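Local coordinates for protein lectin (Cicer arietinum, PDB 3V6N) that agglutinates red blood cells and binds calcium and sodium ions, being a plant albumin with a four-bladed hemopexin-type beta-propeller fold, at residues A8-S13 against N73-F78; D24-L29 against D49-L54; C66-E71 against K130-F135; R85-P90 against K94-S99. All coordinates share one frame; numbering follows the deposited sequence.

Interaction 1: residues A8-S13 against N73-F78; sequences AAFRSS and NEAFIF. With NA (sodium ion), chain G.
Phe10 and Ala75 are nearest across the middle of this contact, with CA atoms 7.7 Å apart, and Ser13 and Asn73 are nearest at its end, so the two segments face each other through side chains rather than pairing as strands. They run in opposite senses. Phe10 carries the apolar part. Its CG lies between the backbone N and the carbonyl carbon (chi1 71°), which lifts the ring off strand 6-11 toward strand 74-79. The methyl group of Ala75 sits almost exactly over the middle of the ring. Ala75 CB is 4.0 Å from the centroid of the Phe10 ring and only 5° off the ring normal, a CH-pi contact made over the face. The Phe10 ring is also stacked with Tyr19 of its own sheet and meets the ring of Tyr88 at a steep angle. These rings and the Ala75 methyl lie between two neighbouring propeller blades.

The carbonyl of the preceding residue, Ala9, faces the sodium ion: Ala9 O binds it at 2.2 Å, together with the carbonyl oxygens of Ser67, Ala123 and Ala176. At the other end, Ser13 OG donates to Asn73 OD1 at 2.7 Å. The hydroxyl meets the amide oxygen nearly head-on, with a C=O...donor angle of 168°. Asn73 belongs to the loop leading into strand 74-79. The contact thus joins a short neutral hydrogen bond at its partly exposed end to a buried apolar middle. Between these two segments no charged groups pair; apolar packing and that one bond make the contact.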
# COMPACT_ATOMS: atom_id res chain seq x y z
N ALA A 8 12.28 -0.08 -13.02
CA ALA A 8 12.75 -1.24 -12.23
C ALA A 8 13.07 -2.43 -13.12
O ALA A 8 12.57 -2.54 -14.25
CB ALA A 8 11.76 -1.64 -11.15
N ALA A 9 13.87 -3.34 -12.58
CA ALA A 9 14.28 -4.52 -13.31
C ALA A 9 14.87 -5.55 -12.37
O ALA A 9 15.41 -5.20 -11.31
CB ALA A 9 15.28 -4.15 -14.40
N PHE A 10 14.75 -6.82 -12.76
CA PHE A 10 15.48 -7.89 -12.10
C PHE A 10 15.84 -9.00 -13.10
O PHE A 10 15.13 -9.24 -14.08
CB PHE A 10 14.76 -8.41 -10.84
CG PHE A 10 13.49 -9.21 -11.10
CD1 PHE A 10 12.24 -8.59 -11.08
CD2 PHE A 10 13.54 -10.60 -11.30
CE1 PHE A 10 11.07 -9.33 -11.28
CE2 PHE A 10 12.37 -11.33 -11.53
CZ PHE A 10 11.14 -10.69 -11.50
N ARG A 11 16.98 -9.62 -12.85
CA ARG A 11 17.45 -10.75 -13.64
C ARG A 11 16.57 -11.96 -13.33
O ARG A 11 16.30 -12.23 -12.17
CB ARG A 11 18.88 -11.07 -13.20
CG ARG A 11 19.52 -12.22 -13.95
CD ARG A 11 20.92 -12.52 -13.46
NE ARG A 11 20.96 -12.78 -12.02
CZ ARG A 11 22.07 -12.75 -11.30
NH1 ARG A 11 23.23 -12.46 -11.89
NH2 ARG A 11 22.02 -12.98 -9.99
N SER A 12 16.12 -12.67 -14.37
CA SER A 12 15.45 -13.97 -14.19
C SER A 12 16.41 -15.11 -13.86
O SER A 12 17.61 -15.03 -14.18
CB SER A 12 14.70 -14.35 -15.46
OG SER A 12 13.92 -15.53 -15.24
N SER A 13 15.89 -16.17 -13.25
CA SER A 13 16.65 -17.42 -13.10
C SER A 13 16.83 -18.16 -14.44
O SER A 13 17.71 -19.01 -14.56
CB SER A 13 15.97 -18.36 -12.11
OG SER A 13 14.69 -18.75 -12.61
N ASN A 73 13.52 -18.61 -7.56
CA ASN A 73 12.60 -17.82 -8.36
C ASN A 73 11.96 -16.72 -7.52
O ASN A 73 10.80 -16.39 -7.72
CB ASN A 73 11.53 -18.74 -8.95
CG ASN A 73 12.10 -19.77 -9.88
OD1 ASN A 73 13.04 -19.49 -10.63
ND2 ASN A 73 11.54 -20.98 -9.86
N GLU A 74 12.70 -16.18 -6.56
CA GLU A 74 12.13 -15.18 -5.67
C GLU A 74 12.79 -13.82 -5.86
O GLU A 74 14.00 -13.74 -6.02
CB GLU A 74 12.18 -15.66 -4.22
CG GLU A 74 11.46 -16.99 -4.00
CD GLU A 74 11.67 -17.56 -2.61
OE1 GLU A 74 12.14 -16.84 -1.72
OE2 GLU A 74 11.35 -18.75 -2.40
N ALA A 75 11.98 -12.77 -5.84
CA ALA A 75 12.47 -11.38 -5.98
C ALA A 75 11.81 -10.43 -4.98
O ALA A 75 10.66 -10.65 -4.59
CB ALA A 75 12.22 -10.89 -7.39
N PHE A 76 12.53 -9.40 -4.55
CA PHE A 76 11.94 -8.31 -3.78
C PHE A 76 11.47 -7.28 -4.79
O PHE A 76 12.18 -6.95 -5.75
CB PHE A 76 12.94 -7.67 -2.79
CG PHE A 76 13.01 -8.36 -1.45
CD1 PHE A 76 12.05 -8.13 -0.46
CD2 PHE A 76 14.04 -9.26 -1.17
CE1 PHE A 76 12.11 -8.78 0.76
CE2 PHE A 76 14.10 -9.93 0.05
CZ PHE A 76 13.13 -9.69 1.02
N ILE A 77 10.25 -6.80 -4.60
CA ILE A 77 9.72 -5.73 -5.45
C ILE A 77 9.34 -4.57 -4.52
O ILE A 77 9.07 -4.79 -3.34
CB ILE A 77 8.52 -6.23 -6.32
CG1 ILE A 77 7.39 -6.73 -5.42
CG2 ILE A 77 9.00 -7.31 -7.31
CD1 ILE A 77 6.06 -6.93 -6.14
N PHE A 78 9.36 -3.35 -5.03
CA PHE A 78 9.04 -2.18 -4.21
C PHE A 78 8.06 -1.27 -4.92
O PHE A 78 8.01 -1.25 -6.15
CB PHE A 78 10.30 -1.35 -3.91
CG PHE A 78 11.35 -2.09 -3.12
CD1 PHE A 78 11.55 -1.78 -1.79
CD2 PHE A 78 12.12 -3.08 -3.71
CE1 PHE A 78 12.53 -2.45 -1.06
CE2 PHE A 78 13.10 -3.75 -2.99
CZ PHE A 78 13.30 -3.43 -1.66
NA NA G . 16.89 -4.15 -10.05

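Interaction 2: residues D24-L29 against D49-L54; sequences DKYVLL and DGYKSL
Tyr51, which packs on Tyr26, also takes part in the shortest polar bond within these segments: its backbone O accepts from Leu54 N at 2.9 Å, closing a turn just after helix 47-50. A second bond spans the same corner. Lys52 NZ donates to Asp49 O at 3.0 Å, in the carbonyl plane and on a lone pair. Both bonds lie within segment 49-54.

Across the contact the work is done by two aromatic rings and a glycine. Tyr51 CE2 lies 3.6 Å above one face of the Tyr26 ring, displaced from the centre toward the rim. It comes nearest to Tyr26 CZ, also at 3.6 Å. The ring planes are inclined at 50° and the ring centroids are 5.0 Å apart, so the pair is neither a stack nor edge-to-face. Gly50 lies at the edge of the Tyr26 ring, in its plane. Tyr26 OH is 3.2 Å from Gly50 CA, a close approach that suits a residue with no side chain.

Strand 25-30 belongs to a sheet of the hemopexin-type propeller. It pairs with strand 43-46, and the short helix 47-50 follows that strand directly. Tyr26 reaches from strand 25-30 to that helix. With chi1 at 77°, CG sits over the backbone, flanked by N and C, and the ring heads toward Gly50. The backbone of Tyr26 is bonded to that of Ser45. The Tyr51 side chain also touches Tyr19 of strand 17-22 and Asp95. The hydroxyl of nearby Ser53 is hydrogen-bonded to Asp95 OD2.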
# COMPACT_ATOMS: atom_id res chain seq x y z
N ASP A 24 3.06 1.20 -15.04
CA ASP A 24 2.33 0.10 -14.42
C ASP A 24 2.37 -1.17 -15.28
O ASP A 24 1.54 -2.08 -15.13
CB ASP A 24 0.89 0.53 -14.08
CG ASP A 24 0.10 1.00 -15.31
OD1 ASP A 24 0.69 1.29 -16.36
OD2 ASP A 24 -1.13 1.07 -15.21
N LYS A 25 3.34 -1.23 -16.18
CA LYS A 25 3.48 -2.33 -17.11
C LYS A 25 4.84 -3.02 -16.97
O LYS A 25 5.74 -2.53 -16.25
CB LYS A 25 3.30 -1.84 -18.56
CG LYS A 25 1.88 -1.37 -18.90
CD LYS A 25 1.75 -1.12 -20.40
CE LYS A 25 0.34 -0.75 -20.83
NZ LYS A 25 0.14 -1.10 -22.27
N TYR A 26 4.99 -4.13 -17.68
CA TYR A 26 6.28 -4.79 -17.79
C TYR A 26 6.49 -5.51 -19.12
O TYR A 26 5.53 -5.80 -19.86
CB TYR A 26 6.48 -5.78 -16.64
CG TYR A 26 5.73 -7.09 -16.77
CD1 TYR A 26 4.35 -7.15 -16.55
CD2 TYR A 26 6.40 -8.26 -17.07
CE1 TYR A 26 3.66 -8.35 -16.64
CE2 TYR A 26 5.72 -9.47 -17.17
CZ TYR A 26 4.36 -9.51 -16.96
OH TYR A 26 3.68 -10.70 -17.04
N VAL A 27 7.76 -5.81 -19.38
CA VAL A 27 8.22 -6.65 -20.47
C VAL A 27 9.19 -7.72 -19.93
O VAL A 27 10.00 -7.47 -19.02
CB VAL A 27 8.93 -5.78 -21.54
CG1 VAL A 27 9.80 -6.59 -22.48
CG2 VAL A 27 7.89 -4.99 -22.35
N LEU A 28 9.09 -8.92 -20.50
CA LEU A 28 10.08 -9.95 -20.29
C LEU A 28 10.98 -9.96 -21.50
O LEU A 28 10.50 -10.18 -22.63
CB LEU A 28 9.42 -11.32 -20.12
CG LEU A 28 10.36 -12.55 -20.13
CD1 LEU A 28 11.49 -12.42 -19.11
CD2 LEU A 28 9.56 -13.84 -19.90
N LEU A 29 12.27 -9.73 -21.28
CA LEU A 29 13.22 -9.60 -22.37
C LEU A 29 14.27 -10.72 -22.37
O LEU A 29 14.77 -11.10 -21.31
CB LEU A 29 13.92 -8.23 -22.29
CG LEU A 29 14.87 -7.81 -23.42
CD1 LEU A 29 14.12 -7.39 -24.68
CD2 LEU A 29 15.75 -6.67 -22.95
N ASP A 49 -2.26 -7.84 -14.99
CA ASP A 49 -2.73 -8.91 -15.88
C ASP A 49 -1.72 -10.04 -15.96
O ASP A 49 -2.11 -11.20 -16.04
CB ASP A 49 -3.02 -8.38 -17.28
CG ASP A 49 -4.13 -7.35 -17.28
OD1 ASP A 49 -5.08 -7.49 -16.49
OD2 ASP A 49 -4.06 -6.38 -18.06
N GLY A 50 -0.43 -9.70 -15.94
CA GLY A 50 0.62 -10.69 -16.09
C GLY A 50 0.88 -11.46 -14.81
O GLY A 50 1.17 -12.65 -14.84
N TYR A 51 0.78 -10.77 -13.67
CA TYR A 51 0.96 -11.37 -12.35
C TYR A 51 -0.35 -11.36 -11.58
O TYR A 51 -0.68 -10.38 -10.89
CB TYR A 51 2.00 -10.60 -11.56
CG TYR A 51 3.40 -10.74 -12.06
CD1 TYR A 51 4.22 -11.74 -11.57
CD2 TYR A 51 3.90 -9.87 -13.04
CE1 TYR A 51 5.51 -11.88 -12.03
CE2 TYR A 51 5.19 -10.01 -13.51
CZ TYR A 51 5.99 -11.01 -13.01
OH TYR A 51 7.28 -11.16 -13.46
N LYS A 52 -1.11 -12.45 -11.69
CA LYS A 52 -2.40 -12.59 -10.99
C LYS A 52 -2.30 -12.32 -9.49
O LYS A 52 -3.15 -11.62 -8.92
CB LYS A 52 -3.00 -13.98 -11.23
CG LYS A 52 -4.15 -14.02 -12.23
CD LYS A 52 -3.84 -13.27 -13.53
CE LYS A 52 -4.96 -13.48 -14.56
NZ LYS A 52 -4.71 -12.71 -15.82
N SER A 53 -1.26 -12.85 -8.84
CA SER A 53 -1.09 -12.61 -7.41
C SER A 53 -0.97 -11.10 -7.06
O SER A 53 -1.20 -10.72 -5.91
CB SER A 53 0.11 -13.39 -6.86
OG SER A 53 1.33 -12.89 -7.38
N LEU A 54 -0.63 -10.27 -8.04
CA LEU A 54 -0.44 -8.85 -7.78
C LEU A 54 -1.62 -7.99 -8.18
O LEU A 54 -1.63 -6.79 -7.92
CB LEU A 54 0.87 -8.32 -8.42
CG LEU A 54 2.22 -8.93 -8.02
CD1 LEU A 54 3.40 -8.22 -8.68
CD2 LEU A 54 2.39 -8.95 -6.51

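Interaction 3: residues C66-E71 against K130-F135; sequences CSFDTE and KEVYLF. With NA (sodium ion), chain G; SO4 (sulfate ion), chain H.
Phe68 and Val132 meet between two adjacent blades of the propeller, where strand 66-69, the innermost of its blade, faces strand 131-136 of the next. The touching parts run nearly antiparallel, 177° apart. Val132 CG1 sits over the centre of the Phe68 ring, 3.7 Å from its centroid and 11° off the normal, a CH-pi contact. The second branch, Val132 CG2, reaches the rim at Phe68 CE1. CG1 stands anti to the backbone N of Val132 (chi1 -172°) and CG2 beside that N. This torsion puts both methyls over the same face, CG1 at the centre and CG2 at the rim. Leu134 CD2 adds to the packing obliquely, 3.8 Å from Phe68 CE2.

At the surface end, Glu71 OE2 and Lys130 NZ are 4.1 Å apart. The salt-bridge partner of Glu71 is Arg125, whose NE also donates to Thr70 O. At the inner end, Ser67 O binds the sodium ion at 2.2 Å, alongside the carbonyls of Ala9, Ala123 and Ala176. Tyr133 points away from segment 66-71, and its OH donates to sulfate O2 at 2.6 Å. That sulfate, probably from the crystallisation liquor, is also held by Tyr140 OH and Gly201 N.

The contact between the two strands is therefore almost wholly apolar. At its rim the opposite charges of Glu71 and Lys130 are near but beyond a salt bridge, and Glu71 is bridged to Arg125 instead.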
# COMPACT_ATOMS: atom_id res chain seq x y z
N CYS A 66 11.28 -0.42 -7.92
CA CYS A 66 12.58 -0.99 -7.63
C CYS A 66 12.42 -2.50 -7.47
O CYS A 66 11.38 -2.97 -6.99
CB CYS A 66 13.18 -0.39 -6.35
SG CYS A 66 14.84 -0.98 -5.90
N SER A 67 13.44 -3.26 -7.84
CA SER A 67 13.46 -4.70 -7.48
C SER A 67 14.79 -5.37 -7.67
O SER A 67 15.70 -4.81 -8.31
CB SER A 67 12.37 -5.49 -8.19
OG SER A 67 12.43 -5.30 -9.56
N PHE A 68 14.90 -6.55 -7.07
CA PHE A 68 16.09 -7.39 -7.22
C PHE A 68 15.79 -8.86 -7.04
O PHE A 68 15.01 -9.23 -6.19
CB PHE A 68 17.26 -6.96 -6.30
CG PHE A 68 16.93 -6.91 -4.81
CD1 PHE A 68 17.16 -8.00 -3.99
CD2 PHE A 68 16.49 -5.71 -4.21
CE1 PHE A 68 16.91 -7.94 -2.62
CE2 PHE A 68 16.24 -5.64 -2.84
CZ PHE A 68 16.45 -6.75 -2.04
N ASP A 69 16.44 -9.66 -7.87
CA ASP A 69 16.51 -11.11 -7.73
C ASP A 69 17.17 -11.47 -6.42
O ASP A 69 18.10 -10.77 -5.95
CB ASP A 69 17.36 -11.67 -8.89
CG ASP A 69 17.29 -13.19 -8.98
OD1 ASP A 69 16.16 -13.75 -8.93
OD2 ASP A 69 18.36 -13.82 -9.12
N THR A 70 16.69 -12.53 -5.78
CA THR A 70 17.37 -13.02 -4.60
C THR A 70 18.04 -14.36 -4.95
O THR A 70 19.20 -14.38 -5.32
CB THR A 70 16.46 -13.13 -3.34
OG1 THR A 70 15.31 -13.95 -3.63
CG2 THR A 70 16.01 -11.75 -2.89
N GLU A 71 17.28 -15.45 -4.82
CA GLU A 71 17.73 -16.78 -5.18
C GLU A 71 16.50 -17.56 -5.62
O GLU A 71 15.36 -17.21 -5.28
CB GLU A 71 18.40 -17.49 -3.99
CG GLU A 71 19.81 -17.00 -3.65
CD GLU A 71 20.92 -17.75 -4.38
OE1 GLU A 71 20.61 -18.69 -5.15
OE2 GLU A 71 22.11 -17.41 -4.18
N LYS A 130 25.03 -13.45 -0.41
CA LYS A 130 23.63 -13.04 -0.50
C LYS A 130 23.54 -11.52 -0.50
O LYS A 130 22.64 -10.94 0.09
CB LYS A 130 22.82 -13.63 0.66
CG LYS A 130 22.90 -15.16 0.79
CD LYS A 130 22.02 -15.84 -0.23
CE LYS A 130 21.69 -17.28 0.12
NZ LYS A 130 22.84 -18.17 -0.22
N GLU A 131 24.49 -10.87 -1.17
CA GLU A 131 24.60 -9.42 -1.11
C GLU A 131 23.83 -8.71 -2.23
O GLU A 131 23.65 -9.27 -3.30
CB GLU A 131 26.08 -9.00 -1.09
CG GLU A 131 26.82 -9.59 0.12
CD GLU A 131 28.21 -9.02 0.35
OE1 GLU A 131 28.62 -8.06 -0.35
OE2 GLU A 131 28.90 -9.54 1.24
N VAL A 132 23.38 -7.49 -1.93
CA VAL A 132 22.60 -6.65 -2.82
C VAL A 132 23.05 -5.20 -2.70
O VAL A 132 23.31 -4.71 -1.60
CB VAL A 132 21.09 -6.68 -2.47
CG1 VAL A 132 20.27 -5.96 -3.53
CG2 VAL A 132 20.61 -8.11 -2.32
N TYR A 133 23.14 -4.51 -3.84
CA TYR A 133 23.39 -3.09 -3.84
C TYR A 133 22.09 -2.33 -4.06
O TYR A 133 21.31 -2.67 -4.94
CB TYR A 133 24.41 -2.74 -4.92
CG TYR A 133 25.79 -3.32 -4.68
CD1 TYR A 133 26.69 -2.66 -3.85
CD2 TYR A 133 26.18 -4.53 -5.26
CE1 TYR A 133 27.95 -3.17 -3.62
CE2 TYR A 133 27.45 -5.05 -5.03
CZ TYR A 133 28.33 -4.36 -4.21
OH TYR A 133 29.58 -4.84 -3.96
N LEU A 134 21.86 -1.30 -3.25
CA LEU A 134 20.64 -0.50 -3.34
C LEU A 134 20.97 0.97 -3.45
O LEU A 134 21.91 1.44 -2.80
CB LEU A 134 19.70 -0.76 -2.15
CG LEU A 134 19.31 -2.24 -1.96
CD1 LEU A 134 20.19 -2.82 -0.87
CD2 LEU A 134 17.85 -2.41 -1.60
N PHE A 135 20.20 1.69 -4.25
CA PHE A 135 20.54 3.07 -4.60
C PHE A 135 19.39 4.01 -4.27
O PHE A 135 18.23 3.72 -4.62
CB PHE A 135 20.90 3.20 -6.10
CG PHE A 135 22.07 2.35 -6.51
CD1 PHE A 135 23.37 2.84 -6.42
CD2 PHE A 135 21.88 1.05 -6.98
CE1 PHE A 135 24.46 2.05 -6.79
CE2 PHE A 135 22.97 0.26 -7.36
CZ PHE A 135 24.26 0.77 -7.27
NA NA G . 16.89 -4.15 -10.05
S SO4 H . 31.59 -1.91 -3.21
O1 SO4 H . 32.98 -1.44 -3.33
O2 SO4 H . 31.54 -3.37 -3.10
O3 SO4 H . 30.99 -1.29 -2.02
O4 SO4 H . 30.98 -1.46 -4.47

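Interaction 4: residues R85-P90 against K94-S99; sequences RIDYAP and KDKIIS
The guanidinium group of Arg85 has Ser99 OG at its edge, near its plane, while Ile98 CG2 approaches it obliquely. A second flat group, the carboxylate of Asp87, is held at both oxygens. Asp87 OD1 accepts from Ala89 N at 2.9 Å, forming an Asx turn. Asp87 OD2 takes a hydrogen from a water at 2.8 Å, and the same water donates to Lys94 O, bridging the two segments. Lys96 crosses obliquely, its NZ 4.3 Å from Asp87 OD2, too far for a salt bridge. Asp87 lies on the same face of the sheet as Arg85, Lys96 and Ser99. The Tyr88 ring meets that of Phe10, and its OH is hydrogen-bonded to Asp69.

The other face carries Ile86 and Ile97, a non-hydrogen-bonded pair with Ile86 CG2 at 3.9 Å from Ile97 CG1. Ile97 also packs on Lys56 of the second subunit. Asp87 and Lys96 form a hydrogen-bonded pair through both backbone bonds. Beyond Ile86 the register slips by one residue. Arg85 O is gripped twice, by Ile98 N at 2.8 Å and by Ser99 N at 3.2 Å. Arg85 N donates in turn to Ser99 O at 2.9 Å. At the turn end, Ala89 CB packs on Lys94.

This is a beta hairpin interrupted by a classic beta bulge, joining the outer two strands, 82-87 and 96-103, of a propeller blade.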
# COMPACT_ATOMS: atom_id res chain seq x y z
N ARG A 85 8.14 -9.76 -0.93
CA ARG A 85 8.93 -10.84 -1.51
C ARG A 85 8.00 -11.73 -2.34
O ARG A 85 7.00 -12.24 -1.84
CB ARG A 85 9.61 -11.67 -0.41
CG ARG A 85 10.65 -12.64 -0.97
CD ARG A 85 10.72 -13.91 -0.14
NE ARG A 85 11.30 -13.76 1.19
CZ ARG A 85 12.60 -13.87 1.51
NH1 ARG A 85 13.53 -14.09 0.57
NH2 ARG A 85 12.99 -13.74 2.79
N ILE A 86 8.31 -11.89 -3.63
CA ILE A 86 7.44 -12.71 -4.48
C ILE A 86 8.13 -13.92 -5.11
O ILE A 86 9.35 -13.93 -5.31
CB ILE A 86 6.75 -11.90 -5.61
CG1 ILE A 86 7.79 -11.25 -6.55
CG2 ILE A 86 5.74 -10.90 -5.04
CD1 ILE A 86 7.22 -10.86 -7.90
N ASP A 87 7.33 -14.95 -5.41
CA ASP A 87 7.76 -16.03 -6.28
C ASP A 87 7.27 -15.64 -7.66
O ASP A 87 6.07 -15.64 -7.90
CB ASP A 87 7.14 -17.35 -5.82
CG ASP A 87 7.49 -18.54 -6.74
OD1 ASP A 87 7.93 -18.35 -7.90
OD2 ASP A 87 7.26 -19.68 -6.31
N TYR A 88 8.18 -15.29 -8.57
CA TYR A 88 7.78 -14.81 -9.90
C TYR A 88 7.60 -15.93 -10.93
O TYR A 88 7.23 -15.67 -12.08
CB TYR A 88 8.73 -13.70 -10.41
CG TYR A 88 10.19 -14.09 -10.54
CD1 TYR A 88 11.08 -13.88 -9.47
CD2 TYR A 88 10.69 -14.65 -11.72
CE1 TYR A 88 12.41 -14.22 -9.57
CE2 TYR A 88 12.03 -15.02 -11.83
CZ TYR A 88 12.88 -14.79 -10.76
OH TYR A 88 14.21 -15.13 -10.85
N ALA A 89 7.87 -17.17 -10.51
CA ALA A 89 7.46 -18.38 -11.25
C ALA A 89 7.57 -18.22 -12.77
O ALA A 89 6.55 -18.19 -13.46
CB ALA A 89 6.03 -18.75 -10.88
N PRO A 90 8.81 -18.14 -13.29
CA PRO A 90 9.06 -17.76 -14.68
C PRO A 90 8.30 -18.61 -15.69
O PRO A 90 8.34 -19.84 -15.60
CB PRO A 90 10.56 -18.01 -14.86
CG PRO A 90 11.13 -18.07 -13.49
CD PRO A 90 10.04 -18.55 -12.59
N LYS A 94 2.11 -19.66 -11.82
CA LYS A 94 2.25 -19.91 -10.39
C LYS A 94 2.76 -18.77 -9.49
O LYS A 94 3.14 -19.05 -8.36
CB LYS A 94 3.17 -21.13 -10.18
CG LYS A 94 2.46 -22.48 -10.32
CD LYS A 94 2.70 -23.11 -11.68
CE LYS A 94 1.41 -23.75 -12.19
NZ LYS A 94 1.67 -25.01 -12.94
N ASP A 95 2.76 -17.52 -9.95
CA ASP A 95 3.32 -16.42 -9.13
C ASP A 95 2.56 -16.25 -7.81
O ASP A 95 1.35 -16.46 -7.76
CB ASP A 95 3.29 -15.10 -9.89
CG ASP A 95 1.92 -14.77 -10.41
OD1 ASP A 95 1.42 -15.53 -11.26
OD2 ASP A 95 1.32 -13.79 -9.95
N LYS A 96 3.27 -15.89 -6.75
CA LYS A 96 2.61 -15.66 -5.46
C LYS A 96 3.42 -14.71 -4.58
O LYS A 96 4.64 -14.63 -4.68
CB LYS A 96 2.35 -16.98 -4.73
CG LYS A 96 3.57 -17.55 -4.02
CD LYS A 96 3.60 -19.06 -4.12
CE LYS A 96 4.65 -19.66 -3.19
NZ LYS A 96 4.61 -21.14 -3.24
N ILE A 97 2.72 -13.99 -3.71
CA ILE A 97 3.39 -13.20 -2.68
C ILE A 97 3.79 -14.13 -1.54
O ILE A 97 2.96 -14.80 -0.95
CB ILE A 97 2.51 -12.03 -2.17
CG1 ILE A 97 2.18 -11.09 -3.34
CG2 ILE A 97 3.22 -11.28 -1.04
CD1 ILE A 97 1.26 -9.93 -2.98
N ILE A 98 5.08 -14.16 -1.23
CA ILE A 98 5.57 -14.95 -0.10
C ILE A 98 5.49 -14.16 1.20
O ILE A 98 5.02 -14.68 2.21
CB ILE A 98 7.01 -15.44 -0.35
CG1 ILE A 98 7.03 -16.36 -1.58
CG2 ILE A 98 7.56 -16.18 0.87
CD1 ILE A 98 8.42 -16.60 -2.13
N SER A 99 5.95 -12.90 1.16
CA SER A 99 5.99 -12.02 2.33
C SER A 99 5.51 -10.63 1.95
O SER A 99 6.01 -10.06 0.99
CB SER A 99 7.43 -11.83 2.82
OG SER A 99 7.82 -12.83 3.72
O HOH W 1 4.85 -20.75 -7.26

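Overall arrangement
Interactions 1 and 3 lie near the centre of the propeller. Each joins neighbouring blades through a phenylalanine face covered by a smaller aliphatic side chain, and each has a carbonyl on the shared sodium ion. Interactions 2 and 4 lie farther out; interaction 4 is a hairpin within one sheet. It relies on backbone hydrogen bonds and is partly exposed, while interaction 2 is buried aromatic packing of a strand against a helix end. Segments 66-71, 73-78, 85-90 and 94-99 follow one another through a single sheet, linking interactions 3, 1 and 4. Interactions 2 and 4 touch through the hydroxyl of Ser53 and the carboxylate of Asp95, which ties the turn after helix 47-50 to the start of strand 96-103.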